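Virulence factor (Pectobacterium carotovorum, PDB 2W3Y) acts as a virulence factor of a Drosophila pathogen, an S-palmitoylated protein that binds to lipid vesicles. Local coordinates at residues Tyr91-Ile102 / Pro189-His197; Glu124-Phe132 / Gly139-Leu148. All blocks are in the same frame, centred on the assembly; numbering follows the deposited sequence.

Contact 1 of 2, residues Tyr91-Ile102 / Pro189-His197; sequences YDIWKEVSNQLI and PRFLIYGTH
Tyr91 and Gly195 bring helix 91-105 close to strand 185-198 in an alpha-on-beta layer, the helix running nearly antiparallel to the strand across one face of the mixed sheet, with the segment axes 9.0 Å apart at closest approach. The single hydrogen bond between the two segments is donated by Tyr91 OH to Ile193 O at 3.0 Å. The hydroxyl sits above the carbonyl plane, 37° out of it, and the carbonyl lies at the edge of the phenol ring. With CG anti to the backbone N (chi1 -178°), the ring slants across the strand, OH reaching back to Ile193 and CD1 coming within 3.6 Å of Gly195 CA, where the glycine leaves the backbone bare for the ring.

The apolar contacts are made by alternate residues of the strand, Phe191 and Ile193. Ile193 CG2 fits between Trp94 CE3, at 3.9 Å, and Tyr91 CE1, at 4.0 Å; the indole also packs against helix 57-81, and its NE1 is bonded to Lys88 O. Further along the helix, Ile102 CD1 meets Phe191 CD2 at 3.8 Å, while Leu101 CD1 approaches CZ of the same ring. On its other side the strand turns Tyr194 toward the bound palmitic acid.

Ser98 places a hydroxyl among these apolar groups. Its OG is turned back to Trp94 O at 2.9 Å, reaching that oxygen from the face opposite Ser98 N. Directed this way, Ser98 OG lies in the plane of the Phe191 ring, at its edge, and 3.4 Å from Ile193 CG1.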
loop_
_atom_site.group_PDB
_atom_site.type_symbol
_atom_site.label_atom_id
_atom_site.label_comp_id
_atom_site.label_asym_id
_atom_site.label_seq_id
_atom_site.Cartn_x
_atom_site.Cartn_y
_atom_site.Cartn_z
ATOM N N TYR A 91 3.980 -5.867 -11.699
ATOM C CA TYR A 91 3.506 -4.504 -11.418
ATOM C C TYR A 91 2.583 -3.909 -12.506
ATOM O O TYR A 91 1.620 -3.188 -12.199
ATOM C CB TYR A 91 4.670 -3.562 -11.166
ATOM C CG TYR A 91 4.200 -2.172 -10.830
ATOM C CD1 TYR A 91 3.697 -1.892 -9.559
ATOM C CD2 TYR A 91 4.212 -1.149 -11.784
ATOM C CE1 TYR A 91 3.232 -0.628 -9.232
ATOM C CE2 TYR A 91 3.737 0.135 -11.458
ATOM C CZ TYR A 91 3.259 0.368 -10.174
ATOM O OH TYR A 91 2.796 1.590 -9.801
ATOM N N ASP A 92 2.874 -4.213 -13.767
ATOM C CA ASP A 92 2.114 -3.625 -14.872
ATOM C C ASP A 92 0.622 -3.989 -14.828
ATOM O O ASP A 92 -0.212 -3.191 -15.222
ATOM C CB ASP A 92 2.755 -3.935 -16.236
ATOM C CG ASP A 92 4.021 -3.087 -16.505
ATOM O OD1 ASP A 92 4.967 -3.615 -17.154
ATOM O OD2 ASP A 92 4.081 -1.893 -16.087
ATOM N N ILE A 93 0.291 -5.180 -14.331
ATOM C CA ILE A 93 -1.123 -5.587 -14.148
ATOM C C ILE A 93 -1.823 -4.829 -13.005
ATOM O O ILE A 93 -2.989 -4.411 -13.140
ATOM C CB ILE A 93 -1.250 -7.114 -13.977
ATOM C CG1 ILE A 93 -0.731 -7.832 -15.239
ATOM C CG2 ILE A 93 -2.695 -7.502 -13.648
ATOM C CD1 ILE A 93 -0.534 -9.327 -15.076
ATOM N N TRP A 94 -1.111 -4.657 -11.888
ATOM C CA TRP A 94 -1.533 -3.759 -10.791
ATOM C C TRP A 94 -1.750 -2.315 -11.270
ATOM O O TRP A 94 -2.721 -1.654 -10.886
ATOM C CB TRP A 94 -0.498 -3.788 -9.643
ATOM C CG TRP A 94 -0.475 -5.090 -8.868
ATOM C CD1 TRP A 94 0.162 -6.248 -9.226
ATOM C CD2 TRP A 94 -1.109 -5.358 -7.605
ATOM N NE1 TRP A 94 -0.049 -7.220 -8.269
ATOM C CE2 TRP A 94 -0.826 -6.702 -7.268
ATOM C CE3 TRP A 94 -1.903 -4.594 -6.735
ATOM C CZ2 TRP A 94 -1.307 -7.307 -6.086
ATOM C CZ3 TRP A 94 -2.378 -5.192 -5.564
ATOM C CH2 TRP A 94 -2.069 -6.534 -5.251
ATOM N N LYS A 95 -0.837 -1.814 -12.110
ATOM C CA LYS A 95 -0.993 -0.468 -12.656
ATOM C C LYS A 95 -2.238 -0.331 -13.568
ATOM O O LYS A 95 -2.979 0.653 -13.461
ATOM C CB LYS A 95 0.291 -0.017 -13.368
ATOM C CG LYS A 95 0.254 1.429 -13.881
ATOM C CD LYS A 95 1.592 1.837 -14.503
ATOM C CE LYS A 95 1.803 1.186 -15.864
ATOM N NZ LYS A 95 3.141 1.532 -16.475
ATOM N N GLU A 96 -2.467 -1.314 -14.439
ATOM C CA GLU A 96 -3.660 -1.337 -15.321
ATOM C C GLU A 96 -4.970 -1.236 -14.518
ATOM O O GLU A 96 -5.885 -0.483 -14.880
ATOM C CB GLU A 96 -3.648 -2.607 -16.194
ATOM C CG GLU A 96 -4.878 -2.827 -17.133
ATOM C CD GLU A 96 -4.820 -2.030 -18.440
ATOM O OE1 GLU A 96 -3.918 -1.160 -18.593
ATOM O OE2 GLU A 96 -5.678 -2.282 -19.325
ATOM N N VAL A 97 -5.036 -1.971 -13.411
ATOM C CA VAL A 97 -6.244 -2.037 -12.572
ATOM C C VAL A 97 -6.433 -0.738 -11.767
ATOM O O VAL A 97 -7.555 -0.217 -11.669
ATOM C CB VAL A 97 -6.227 -3.310 -11.667
ATOM C CG1 VAL A 97 -7.295 -3.248 -10.573
ATOM C CG2 VAL A 97 -6.392 -4.606 -12.518
ATOM N N SER A 98 -5.337 -0.209 -11.203
ATOM C CA SER A 98 -5.369 1.083 -10.515
ATOM C C SER A 98 -5.752 2.272 -11.428
ATOM O O SER A 98 -6.443 3.180 -10.992
ATOM C CB SER A 98 -4.024 1.358 -9.811
ATOM O OG SER A 98 -3.685 0.295 -8.927
ATOM N N ASN A 99 -5.299 2.263 -12.682
ATOM C CA ASN A 99 -5.663 3.300 -13.664
ATOM C C ASN A 99 -7.166 3.315 -13.997
ATOM O O ASN A 99 -7.654 4.233 -14.642
ATOM C CB ASN A 99 -4.855 3.134 -14.959
ATOM C CG ASN A 99 -3.411 3.625 -14.827
ATOM O OD1 ASN A 99 -3.086 4.464 -13.978
ATOM N ND2 ASN A 99 -2.545 3.116 -15.695
ATOM N N GLN A 100 -7.885 2.293 -13.548
ATOM C CA GLN A 100 -9.334 2.237 -13.680
ATOM C C GLN A 100 -10.025 2.802 -12.441
ATOM O O GLN A 100 -11.011 3.544 -12.565
ATOM C CB GLN A 100 -9.795 0.812 -13.977
ATOM C CG GLN A 100 -9.319 0.273 -15.315
ATOM C CD GLN A 100 -9.785 1.113 -16.502
ATOM O OE1 GLN A 100 -8.968 1.619 -17.270
ATOM N NE2 GLN A 100 -11.100 1.262 -16.655
ATOM N N LEU A 101 -9.477 2.494 -11.257
ATOM C CA LEU A 101 -9.997 2.985 -9.970
ATOM C C LEU A 101 -9.807 4.488 -9.743
ATOM O O LEU A 101 -10.708 5.165 -9.238
ATOM C CB LEU A 101 -9.351 2.215 -8.780
ATOM C CG LEU A 101 -9.682 0.728 -8.635
ATOM C CD1 LEU A 101 -8.825 0.036 -7.562
ATOM C CD2 LEU A 101 -11.179 0.476 -8.392
ATOM N N ILE A 102 -8.622 4.991 -10.095
ATOM C CA ILE A 102 -8.185 6.360 -9.762
ATOM C C ILE A 102 -9.074 7.495 -10.339
ATOM O O ILE A 102 -9.522 8.352 -9.589
ATOM C CB ILE A 102 -6.642 6.577 -10.063
ATOM C CG1 ILE A 102 -5.756 5.617 -9.232
ATOM C CG2 ILE A 102 -6.200 8.049 -9.879
ATOM C CD1 ILE A 102 -5.981 5.635 -7.743
ATOM N N PRO A 189 -6.427 11.007 2.884
ATOM C CA PRO A 189 -6.251 9.579 2.636
ATOM C C PRO A 189 -5.734 9.271 1.224
ATOM O O PRO A 189 -6.333 9.716 0.237
ATOM C CB PRO A 189 -7.655 9.013 2.831
ATOM C CG PRO A 189 -8.591 10.152 2.475
ATOM C CD PRO A 189 -7.811 11.453 2.607
ATOM N N ARG A 190 -4.640 8.511 1.137
ATOM C CA ARG A 190 -4.054 8.124 -0.179
ATOM C C ARG A 190 -4.030 6.603 -0.406
ATOM O O ARG A 190 -3.740 5.837 0.532
ATOM C CB ARG A 190 -2.621 8.654 -0.306
ATOM C CG ARG A 190 -2.466 10.164 -0.342
ATOM C CD ARG A 190 -0.967 10.568 -0.354
ATOM N NE ARG A 190 -0.350 10.583 0.989
ATOM C CZ ARG A 190 0.959 10.431 1.235
ATOM N NH1 ARG A 190 1.812 10.249 0.229
ATOM N NH2 ARG A 190 1.426 10.455 2.490
ATOM N N PHE A 191 -4.324 6.198 -1.652
ATOM C CA PHE A 191 -4.249 4.834 -2.157
ATOM C C PHE A 191 -2.985 4.754 -3.034
ATOM O O PHE A 191 -2.832 5.534 -3.982
ATOM C CB PHE A 191 -5.519 4.537 -2.976
ATOM C CG PHE A 191 -5.511 3.222 -3.730
ATOM C CD1 PHE A 191 -5.993 2.056 -3.148
ATOM C CD2 PHE A 191 -5.079 3.168 -5.062
ATOM C CE1 PHE A 191 -6.014 0.846 -3.880
ATOM C CE2 PHE A 191 -5.092 1.977 -5.783
ATOM C CZ PHE A 191 -5.555 0.817 -5.198
ATOM N N LEU A 192 -2.076 3.844 -2.691
ATOM C CA LEU A 192 -0.754 3.729 -3.363
ATOM C C LEU A 192 -0.363 2.286 -3.702
ATOM O O LEU A 192 -0.481 1.408 -2.852
ATOM C CB LEU A 192 0.340 4.362 -2.485
ATOM C CG LEU A 192 0.212 5.865 -2.197
ATOM C CD1 LEU A 192 0.988 6.309 -0.956
ATOM C CD2 LEU A 192 0.608 6.710 -3.426
ATOM N N ILE A 193 0.080 2.042 -4.948
ATOM C CA ILE A 193 0.682 0.751 -5.325
ATOM C C ILE A 193 2.088 1.008 -5.857
ATOM O O ILE A 193 2.255 1.724 -6.837
ATOM C CB ILE A 193 -0.114 -0.073 -6.389
ATOM C CG1 ILE A 193 -1.650 -0.025 -6.182
ATOM C CG2 ILE A 193 0.455 -1.511 -6.463
ATOM C CD1 ILE A 193 -2.215 -0.962 -5.080
ATOM N N TYR A 194 3.086 0.467 -5.164
ATOM C CA TYR A 194 4.498 0.660 -5.527
ATOM C C TYR A 194 5.054 -0.691 -5.884
ATOM O O TYR A 194 4.652 -1.703 -5.295
ATOM C CB TYR A 194 5.302 1.236 -4.360
ATOM C CG TYR A 194 5.170 2.730 -4.143
ATOM C CD1 TYR A 194 4.047 3.448 -4.578
ATOM C CD2 TYR A 194 6.152 3.417 -3.450
ATOM C CE1 TYR A 194 3.945 4.813 -4.356
ATOM C CE2 TYR A 194 6.055 4.775 -3.223
ATOM C CZ TYR A 194 4.955 5.468 -3.677
ATOM O OH TYR A 194 4.898 6.830 -3.434
ATOM N N GLY A 195 5.974 -0.716 -6.849
ATOM C CA GLY A 195 6.527 -1.983 -7.309
ATOM C C GLY A 195 8.021 -1.914 -7.557
ATOM O O GLY A 195 8.507 -0.983 -8.202
ATOM N N THR A 196 8.738 -2.888 -7.011
ATOM C CA THR A 196 10.181 -3.035 -7.262
ATOM C C THR A 196 10.527 -4.531 -7.338
ATOM O O THR A 196 9.638 -5.374 -7.538
ATOM C CB THR A 196 11.049 -2.196 -6.228
ATOM O OG1 THR A 196 12.413 -2.045 -6.682
ATOM C CG2 THR A 196 11.009 -2.786 -4.791
ATOM N N HIS A 197 11.811 -4.857 -7.232
ATOM C CA HIS A 197 12.269 -6.236 -7.180
ATOM C C HIS A 197 13.605 -6.251 -6.437
ATOM O O HIS A 197 14.233 -5.195 -6.280
ATOM C CB HIS A 197 12.426 -6.846 -8.592
ATOM C CG HIS A 197 13.355 -6.070 -9.479
ATOM N ND1 HIS A 197 14.684 -6.399 -9.635
ATOM C CD2 HIS A 197 13.160 -4.947 -10.207
ATOM C CE1 HIS A 197 15.259 -5.535 -10.450
ATOM N NE2 HIS A 197 14.355 -4.643 -10.811
#

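Contact 2 of 2, residues Glu124-Phe132 / Gly139-Leu148; sequences EVAKSVIQF and GNVTGFATFL. With PLM (palmitic acid), chain C.
Ala126 and Ala145 meet where the consecutive helices 125-134 and 142-159 cross, their segments at 109°; the two CB atoms are 3.8 Å apart, and the small side chains let the backbones come close. Beside them, Ile130 CD1 stands over the centre of the Phe144 ring in a CH-pi contact, 3.4 Å from the centroid and 9° off the ring normal. Ala126 O comes to the edge of that ring, 3.4 Å from CE2. The ring extends from its helix with CG anti to the backbone N (chi1 176°), and Phe266 of strand 262-266 packs against both Phe144 and Ile130.

Toward the start of the second helix, Val141 CG2 rests on Lys127 CB at 3.9 Å, and Lys127 NZ makes a weak hydrogen bond to Gly139 O. An Asx turn leads into this helix, just ahead of Val141 at its N-cap position: Asn140 OD1 accepts from both Thr142 N and Thr142 OG1.

Inward, Val129 CG2 and Leu148 CG each lie 3.7 Å from the palmitic acid, at its C7 and C3 respectively, while Phe132 presents its ring edge to CE near the chain's far end. The helix pair thus gives the acyl chain a wall of hydrocarbon, consistent with lipid held by dispersion and hydrophobic forces along its length.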
loop_
_atom_site.group_PDB
_atom_site.type_symbol
_atom_site.label_atom_id
_atom_site.label_comp_id
_atom_site.label_asym_id
_atom_site.label_seq_id
_atom_site.Cartn_x
_atom_site.Cartn_y
_atom_site.Cartn_z
ATOM N N GLU A 124 18.225 1.040 10.616
ATOM C CA GLU A 124 17.544 2.221 10.096
ATOM C C GLU A 124 16.724 1.899 8.826
ATOM O O GLU A 124 16.019 2.772 8.330
ATOM C CB GLU A 124 18.550 3.340 9.753
ATOM C CG GLU A 124 19.550 3.742 10.863
ATOM C CD GLU A 124 20.700 4.641 10.337
ATOM O OE1 GLU A 124 21.437 4.246 9.397
ATOM O OE2 GLU A 124 20.874 5.755 10.874
ATOM N N VAL A 125 16.827 0.675 8.301
ATOM C CA VAL A 125 16.128 0.312 7.051
ATOM C C VAL A 125 14.603 0.476 7.148
ATOM O O VAL A 125 13.978 1.015 6.233
ATOM C CB VAL A 125 16.442 -1.142 6.595
ATOM C CG1 VAL A 125 15.502 -1.577 5.470
ATOM C CG2 VAL A 125 17.881 -1.271 6.148
ATOM N N ALA A 126 14.016 0.022 8.253
ATOM C CA ALA A 126 12.569 0.145 8.447
ATOM C C ALA A 126 12.106 1.599 8.400
ATOM O O ALA A 126 11.085 1.911 7.774
ATOM C CB ALA A 126 12.126 -0.537 9.767
ATOM N N LYS A 127 12.848 2.484 9.070
ATOM C CA LYS A 127 12.583 3.936 8.995
ATOM C C LYS A 127 12.707 4.506 7.566
ATOM O O LYS A 127 11.887 5.331 7.144
ATOM C CB LYS A 127 13.514 4.703 9.939
ATOM C CG LYS A 127 13.120 6.165 10.152
ATOM C CD LYS A 127 13.906 6.768 11.294
ATOM C CE LYS A 127 13.095 7.827 12.027
ATOM N NZ LYS A 127 13.734 8.207 13.319
ATOM N N SER A 128 13.737 4.077 6.832
ATOM C CA SER A 128 13.889 4.472 5.434
ATOM C C SER A 128 12.682 4.072 4.593
ATOM O O SER A 128 12.256 4.851 3.751
ATOM C CB SER A 128 15.174 3.906 4.815
ATOM O OG SER A 128 16.302 4.258 5.608
ATOM N N VAL A 129 12.147 2.870 4.820
ATOM C CA VAL A 129 10.945 2.397 4.102
ATOM C C VAL A 129 9.716 3.274 4.389
ATOM O O VAL A 129 9.052 3.710 3.457
ATOM C CB VAL A 129 10.634 0.887 4.369
ATOM C CG1 VAL A 129 9.304 0.468 3.743
ATOM C CG2 VAL A 129 11.762 -0.007 3.834
ATOM N N ILE A 130 9.416 3.522 5.666
ATOM C CA ILE A 130 8.249 4.346 6.026
ATOM C C ILE A 130 8.387 5.759 5.444
ATOM O O ILE A 130 7.436 6.305 4.862
ATOM C CB ILE A 130 7.999 4.411 7.589
ATOM C CG1 ILE A 130 7.708 3.029 8.182
ATOM C CG2 ILE A 130 6.861 5.386 7.948
ATOM C CD1 ILE A 130 6.414 2.328 7.676
ATOM N N GLN A 131 9.578 6.340 5.583
ATOM C CA GLN A 131 9.791 7.711 5.145
ATOM C C GLN A 131 9.641 7.858 3.630
ATOM O O GLN A 131 9.087 8.853 3.167
ATOM C CB GLN A 131 11.123 8.261 5.646
ATOM C CG GLN A 131 11.127 8.399 7.169
ATOM C CD GLN A 131 12.312 9.172 7.722
ATOM O OE1 GLN A 131 13.418 9.165 7.161
ATOM N NE2 GLN A 131 12.085 9.847 8.836
ATOM N N PHE A 132 10.120 6.855 2.893
ATOM C CA PHE A 132 9.960 6.788 1.434
ATOM C C PHE A 132 8.499 6.510 1.047
ATOM O O PHE A 132 7.990 7.116 0.132
ATOM C CB PHE A 132 10.900 5.735 0.835
ATOM C CG PHE A 132 10.754 5.555 -0.667
ATOM C CD1 PHE A 132 11.381 6.437 -1.555
ATOM C CD2 PHE A 132 10.000 4.497 -1.186
ATOM C CE1 PHE A 132 11.256 6.273 -2.950
ATOM C CE2 PHE A 132 9.862 4.324 -2.585
ATOM C CZ PHE A 132 10.486 5.207 -3.457
ATOM N N GLY A 139 9.210 9.556 13.463
ATOM C CA GLY A 139 9.853 9.484 14.767
ATOM C C GLY A 139 10.053 8.021 15.124
ATOM O O GLY A 139 10.798 7.304 14.455
ATOM N N ASN A 140 9.357 7.586 16.169
ATOM C CA ASN A 140 9.389 6.211 16.631
ATOM C C ASN A 140 8.670 5.279 15.654
ATOM O O ASN A 140 7.459 5.388 15.454
ATOM C CB ASN A 140 8.741 6.104 18.022
ATOM C CG ASN A 140 8.992 4.762 18.682
ATOM O OD1 ASN A 140 8.850 3.700 18.058
ATOM N ND2 ASN A 140 9.373 4.796 19.958
ATOM N N VAL A 141 9.426 4.357 15.061
ATOM C CA VAL A 141 8.852 3.347 14.180
ATOM C C VAL A 141 9.230 1.933 14.627
ATOM O O VAL A 141 9.258 1.002 13.827
ATOM C CB VAL A 141 9.220 3.613 12.681
ATOM C CG1 VAL A 141 8.711 5.000 12.254
ATOM C CG2 VAL A 141 10.733 3.484 12.433
ATOM N N THR A 142 9.480 1.765 15.929
ATOM C CA THR A 142 10.012 0.492 16.454
ATOM C C THR A 142 9.057 -0.682 16.280
ATOM O O THR A 142 9.514 -1.823 16.126
ATOM C CB THR A 142 10.440 0.569 17.955
ATOM O OG1 THR A 142 9.314 0.957 18.756
ATOM C CG2 THR A 142 11.596 1.543 18.143
ATOM N N GLY A 143 7.747 -0.410 16.326
ATOM C CA GLY A 143 6.723 -1.423 16.050
ATOM C C GLY A 143 6.774 -1.959 14.623
ATOM O O GLY A 143 6.776 -3.174 14.409
ATOM N N PHE A 144 6.802 -1.058 13.642
ATOM C CA PHE A 144 6.991 -1.453 12.237
ATOM C C PHE A 144 8.335 -2.183 12.049
ATOM O O PHE A 144 8.403 -3.184 11.322
ATOM C CB PHE A 144 6.889 -0.236 11.313
ATOM C CG PHE A 144 7.172 -0.543 9.865
ATOM C CD1 PHE A 144 6.252 -1.257 9.099
ATOM C CD2 PHE A 144 8.356 -0.126 9.266
ATOM C CE1 PHE A 144 6.514 -1.552 7.747
ATOM C CE2 PHE A 144 8.627 -0.423 7.912
ATOM C CZ PHE A 144 7.687 -1.132 7.157
ATOM N N ALA A 145 9.396 -1.691 12.702
ATOM C CA ALA A 145 10.713 -2.340 12.625
ATOM C C ALA A 145 10.683 -3.809 13.056
ATOM O O ALA A 145 11.300 -4.658 12.395
ATOM C CB ALA A 145 11.797 -1.554 13.398
ATOM N N THR A 146 9.979 -4.106 14.155
ATOM C CA THR A 146 9.769 -5.488 14.595
ATOM C C THR A 146 8.962 -6.288 13.565
ATOM O O THR A 146 9.307 -7.435 13.250
ATOM C CB THR A 146 9.106 -5.584 16.019
ATOM O OG1 THR A 146 9.975 -4.989 16.991
ATOM C CG2 THR A 146 8.846 -7.027 16.418
ATOM N N PHE A 147 7.896 -5.694 13.034
ATOM C CA PHE A 147 7.113 -6.391 12.006
ATOM C C PHE A 147 7.984 -6.790 10.796
ATOM O O PHE A 147 7.928 -7.936 10.320
ATOM C CB PHE A 147 5.941 -5.533 11.503
ATOM C CG PHE A 147 5.404 -6.000 10.177
ATOM C CD1 PHE A 147 4.561 -7.110 10.113
ATOM C CD2 PHE A 147 5.804 -5.377 8.984
ATOM C CE1 PHE A 147 4.088 -7.581 8.890
ATOM C CE2 PHE A 147 5.346 -5.853 7.749
ATOM C CZ PHE A 147 4.495 -6.953 7.711
ATOM N N LEU A 148 8.760 -5.828 10.297
ATOM C CA LEU A 148 9.495 -5.983 9.043
ATOM C C LEU A 148 10.623 -6.980 9.227
ATOM O O LEU A 148 10.893 -7.807 8.344
ATOM C CB LEU A 148 10.019 -4.629 8.536
ATOM C CG LEU A 148 10.497 -4.535 7.082
ATOM C CD1 LEU A 148 9.340 -4.671 6.077
ATOM C CD2 LEU A 148 11.302 -3.256 6.850
HETATM C C1 PLM C . 14.568 -6.472 7.653
HETATM O O2 PLM C . 15.320 -7.398 8.057
HETATM C C2 PLM C . 14.499 -6.131 6.169
HETATM C C3 PLM C . 13.180 -6.527 5.511
HETATM C C4 PLM C . 13.139 -6.215 4.013
HETATM C C5 PLM C . 12.895 -4.735 3.720
HETATM C C6 PLM C . 13.437 -4.308 2.356
HETATM C C7 PLM C . 12.825 -2.982 1.907
HETATM C C8 PLM C . 13.732 -2.183 0.965
HETATM C C9 PLM C . 13.156 -2.216 -0.450
HETATM C CA PLM C . 12.635 -0.872 -0.944
HETATM C CB PLM C . 11.121 -0.889 -1.125
HETATM C CC PLM C . 10.562 0.521 -1.014
HETATM C CD PLM C . 9.263 0.560 -0.223
HETATM C CE PLM C . 8.146 1.124 -1.086
HETATM C CF PLM C . 6.970 1.603 -0.245
#

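In the fold
From the N terminus, the chain passes through helices 9-18 and 57-81, both of which pack on helix 91-105, before reaching the first half of contact 1. After strand 109-121 it enters helix 125-134, and contact 2 closes a short loop when helix 142-159 begins. Strand 166-179 then leads to strand 185-198, where contact 1 closes its much longer loop, with contact 2 nested inside. The centres are about 23 Å apart. Contact 1 joins the helical layer to the mixed sheet, whereas contact 2 joins two helices beside the lipid. The strand connects them: Tyr194 CE2 packs 3.9 Å from Phe132 CE2, near the palmitic acid.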